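Local coordinates for acetyl-CoA acetyltransferase A (Ascaris suum, PDB 6BJA), which probably transfers acetyl groups between coenzyme A thioesters as a thiolase of lipid metabolism, and is bound here to coenzyme A, at residues Phe175-Glu178 / Gln179-Tyr183; Arg74-Ser77 / Ile78-Ile82. All blocks are in the same frame, centred on the assembly; numbering follows the deposited sequence.

Overall arrangement
Both contacts are local, each at one end of a helix of the thiolase N-terminal domain, and they lie on opposite sides of the chain's centre, their own centres about 44 Å apart. Contact 1, 175-183, is the beginning of helix 177-197: partly buried, with exposed residues among those that touch, it relies on a polar side-chain cap and a salt bridge. Contact 2, 74-82, is the end of helix 72-79 in a beta-alpha-beta unit, largely buried and partly against the second subunit. Its helix end is held mostly by backbone bonds and serine hydroxyls. Contact 1 has bound coenzyme A about 9 Å from the side chain of Asp-181; contact 2 lies away from the active site and the coenzyme A pocket.

Contact 1 of 2, residues Phe175-Glu178 / Gln179-Tyr183; sequences FTRE and QLDAY. With ACT (acetate ion), chain B.
A capping box formed by Thr-176 and Gln-179 opens helix 177-197. Thr-176 OG1, set between its own backbone N and carbonyl carbon (chi1 61°), accepts from Gln-179 N at 3.1 Å. In return the Gln-179 side chain, extended beyond CG, brings its OE1 back to Thr-176, where it takes two bonds from one residue, from Thr-176 N at 2.9 Å along a bent path (134° at the hydrogen) and from Thr-176 OG1, also at 2.9 Å. The same amide oxygen lies at the edge of the Phe-175 ring, near its plane, with CD1 3.8 Å from OE1. Phe-175 CB packs on Leu-180 CD1 at 3.9 Å, and helix 327-337 lies against the Phe-175 ring.

Within the same first turns, Arg-177 and Asp-181 make an i to i+4 salt bridge. The arginine chain bends at chi2, which brings NE to 2.8 Å from Asp-181 OD2; the carboxylate oxygen is met on its syn side but well out of the carboxylate plane, with the two flat groups 80° apart. Arg-177 NH2 reaches the carbonyl oxygens of Val-233 and Leu-236, Asn-252 ND2 binds Asp-181 OD1, and NH1 makes a weak 3.1 Å bond to acetate OXT.

Contact 2 of 2, residues Arg74-Ser77 / Ile78-Ile82; sequences RQIS and IASEI
Ile-78 lies against Arg-74 one turn earlier in helix 72-79, where this helix of a beta-alpha-beta unit ends in a Schellman motif. From Ile-78 CB, 3.5 Å from Arg-74 O, the chain passes to CG1, which is 3.4 Å from the same Arg-74 O and also lies over one face of the guanidinium, offset toward its rim. CD1 finishes beside the arginine, 3.7 Å from Arg-74 NE. The arginine turns back at chi2 (68°) so that it crosses the isoleucine at a slant, while its NE hydrogen-bonds Gly-386 O of the second subunit and NH2 bonds Lys-84 O; Pro-292 of that subunit packs on Ile-78.

In the Schellman turn Glu-81, with positive phi (63°), is the C-prime residue. The chain then doubles back far enough for Ile-82 N to reach Ser-77 O at 3.1 Å, and Glu-81 N bonds Ile-78 O. Ser-80 OG closes on Ile-76 O at 2.7 Å from above the carbonyl plane, joined there by a weak bond from Ser-80 N. Ser-77 OG, bonded also to Thr-58 OG1, has Ile-82 CG2 at 3.3 Å and a water at 2.8 Å, and that water donates to Ile-82 O at 2.9 Å.

Contact 1 of 2, residues Phe175-Glu178 / Gln179-Tyr183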
# COMPACT_ATOMS: atom_id res chain seq x y z
N PHE A 175 16.32 23.73 31.94
CA PHE A 175 16.59 24.45 30.72
C PHE A 175 15.33 25.11 30.18
O PHE A 175 14.20 24.72 30.49
CB PHE A 175 17.19 23.53 29.64
CG PHE A 175 18.59 23.07 29.92
CD1 PHE A 175 19.57 23.92 30.43
CD2 PHE A 175 18.96 21.77 29.63
CE1 PHE A 175 20.87 23.45 30.65
CE2 PHE A 175 20.25 21.31 29.85
CZ PHE A 175 21.20 22.14 30.35
N THR A 176 15.54 26.15 29.39
CA THR A 176 14.48 26.98 28.85
C THR A 176 14.46 27.00 27.34
O THR A 176 15.48 26.76 26.68
CB THR A 176 14.63 28.43 29.34
OG1 THR A 176 15.88 28.96 28.88
CG2 THR A 176 14.62 28.51 30.84
N ARG A 177 13.29 27.29 26.79
CA ARG A 177 13.13 27.54 25.36
C ARG A 177 14.19 28.52 24.86
O ARG A 177 14.79 28.35 23.79
CB ARG A 177 11.72 28.09 25.10
CG ARG A 177 11.43 28.56 23.71
CD ARG A 177 11.51 27.43 22.67
NE ARG A 177 11.16 27.95 21.35
CZ ARG A 177 9.92 28.00 20.87
NH1 ARG A 177 8.89 27.54 21.57
NH2 ARG A 177 9.69 28.52 19.68
N GLU A 178 14.40 29.57 25.65
CA GLU A 178 15.38 30.57 25.31
C GLU A 178 16.79 29.99 25.14
O GLU A 178 17.47 30.32 24.16
CB GLU A 178 15.38 31.68 26.37
CG GLU A 178 14.15 32.56 26.32
CD GLU A 178 12.90 32.01 27.02
OE1 GLU A 178 12.92 30.91 27.60
OE2 GLU A 178 11.87 32.73 26.99
N GLN A 179 17.21 29.14 26.07
CA GLN A 179 18.52 28.48 25.95
C GLN A 179 18.57 27.50 24.79
O GLN A 179 19.58 27.45 24.09
CB GLN A 179 18.89 27.74 27.22
CG GLN A 179 19.14 28.65 28.43
CD GLN A 179 19.12 27.88 29.70
OE1 GLN A 179 18.06 27.43 30.13
NE2 GLN A 179 20.29 27.68 30.30
N LEU A 180 17.51 26.71 24.61
CA LEU A 180 17.50 25.73 23.51
C LEU A 180 17.59 26.44 22.16
O LEU A 180 18.35 26.03 21.26
CB LEU A 180 16.24 24.84 23.56
CG LEU A 180 16.35 23.54 24.37
CD1 LEU A 180 16.88 23.77 25.75
CD2 LEU A 180 14.98 22.87 24.40
N ASP A 181 16.84 27.53 22.01
CA ASP A 181 16.83 28.27 20.74
C ASP A 181 18.17 28.98 20.52
O ASP A 181 18.70 28.96 19.40
CB ASP A 181 15.69 29.30 20.71
CG ASP A 181 14.34 28.68 20.41
OD1 ASP A 181 14.29 27.46 20.06
OD2 ASP A 181 13.34 29.42 20.50
N ALA A 182 18.74 29.59 21.57
CA ALA A 182 20.02 30.25 21.42
C ALA A 182 21.10 29.23 21.05
O ALA A 182 21.96 29.52 20.23
CB ALA A 182 20.41 30.99 22.69
N TYR A 183 21.04 28.05 21.64
CA TYR A 183 21.99 26.99 21.32
C TYR A 183 21.88 26.59 19.86
O TYR A 183 22.89 26.42 19.17
CB TYR A 183 21.74 25.77 22.23
CG TYR A 183 22.76 24.68 21.98
CD1 TYR A 183 22.60 23.78 20.94
CD2 TYR A 183 23.90 24.58 22.77
CE1 TYR A 183 23.55 22.82 20.69
CE2 TYR A 183 24.86 23.60 22.52
CZ TYR A 183 24.68 22.74 21.47
OH TYR A 183 25.66 21.78 21.24
C ACT B . 5.24 28.93 20.99
O ACT B . 4.25 28.19 20.78
OXT ACT B . 6.02 28.57 21.91
CH3 ACT B . 5.47 30.18 20.20

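Contact 2 of 2, residues Arg74-Ser77 / Ile78-Ile82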
# COMPACT_ATOMS: atom_id res chain seq x y z
N ARG A 74 28.23 -5.74 2.93
CA ARG A 74 28.83 -6.58 1.89
C ARG A 74 28.69 -5.95 0.49
O ARG A 74 29.60 -6.02 -0.34
CB ARG A 74 28.20 -7.96 1.92
CG ARG A 74 28.80 -8.95 0.94
CD ARG A 74 30.21 -9.33 1.31
NE ARG A 74 30.64 -10.53 0.56
CZ ARG A 74 31.88 -11.02 0.58
NH1 ARG A 74 32.82 -10.46 1.34
NH2 ARG A 74 32.17 -12.09 -0.15
N GLN A 75 27.54 -5.34 0.22
CA GLN A 75 27.33 -4.64 -1.03
C GLN A 75 28.35 -3.53 -1.18
O GLN A 75 28.96 -3.36 -2.23
CB GLN A 75 25.92 -4.07 -1.12
CG GLN A 75 24.81 -5.10 -1.11
CD GLN A 75 23.46 -4.45 -1.28
OE1 GLN A 75 23.24 -3.70 -2.23
NE2 GLN A 75 22.57 -4.69 -0.33
N ILE A 76 28.53 -2.76 -0.12
CA ILE A 76 29.47 -1.64 -0.13
C ILE A 76 30.90 -2.12 -0.33
O ILE A 76 31.66 -1.60 -1.16
CB ILE A 76 29.34 -0.83 1.18
CG1 ILE A 76 28.00 -0.08 1.22
CG2 ILE A 76 30.50 0.16 1.36
CD1 ILE A 76 27.61 0.40 2.61
N SER A 77 31.26 -3.17 0.41
CA SER A 77 32.60 -3.70 0.37
C SER A 77 32.96 -4.19 -1.04
O SER A 77 34.00 -3.82 -1.60
CB SER A 77 32.71 -4.83 1.38
OG SER A 77 34.02 -5.33 1.53
N ILE A 78 32.08 -5.00 -1.61
CA ILE A 78 32.35 -5.55 -2.94
C ILE A 78 32.45 -4.43 -3.99
O ILE A 78 33.38 -4.43 -4.84
CB ILE A 78 31.27 -6.58 -3.34
CG1 ILE A 78 31.50 -7.85 -2.54
CG2 ILE A 78 31.33 -6.87 -4.85
CD1 ILE A 78 30.43 -8.92 -2.74
N ALA A 79 31.53 -3.47 -3.93
CA ALA A 79 31.52 -2.37 -4.90
C ALA A 79 32.68 -1.40 -4.72
O ALA A 79 33.03 -0.65 -5.66
CB ALA A 79 30.21 -1.63 -4.84
N SER A 80 33.33 -1.47 -3.56
CA SER A 80 34.51 -0.67 -3.26
C SER A 80 35.83 -1.41 -3.57
O SER A 80 36.91 -0.96 -3.20
CB SER A 80 34.50 -0.25 -1.78
OG SER A 80 33.35 0.54 -1.51
N GLU A 81 35.72 -2.55 -4.27
CA GLU A 81 36.87 -3.38 -4.67
C GLU A 81 37.66 -3.96 -3.50
O GLU A 81 38.84 -4.26 -3.60
CB GLU A 81 37.78 -2.55 -5.58
CG GLU A 81 37.04 -2.09 -6.84
CD GLU A 81 37.94 -1.42 -7.86
OE1 GLU A 81 38.89 -0.71 -7.46
OE2 GLU A 81 37.70 -1.61 -9.07
N ILE A 82 37.00 -4.13 -2.36
CA ILE A 82 37.58 -4.86 -1.24
C ILE A 82 37.44 -6.36 -1.55
O ILE A 82 36.44 -6.75 -2.13
CB ILE A 82 36.88 -4.45 0.06
CG1 ILE A 82 37.20 -2.99 0.36
CG2 ILE A 82 37.32 -5.30 1.24
CD1 ILE A 82 36.38 -2.40 1.51
O HOH W 1 34.36 -7.39 -0.28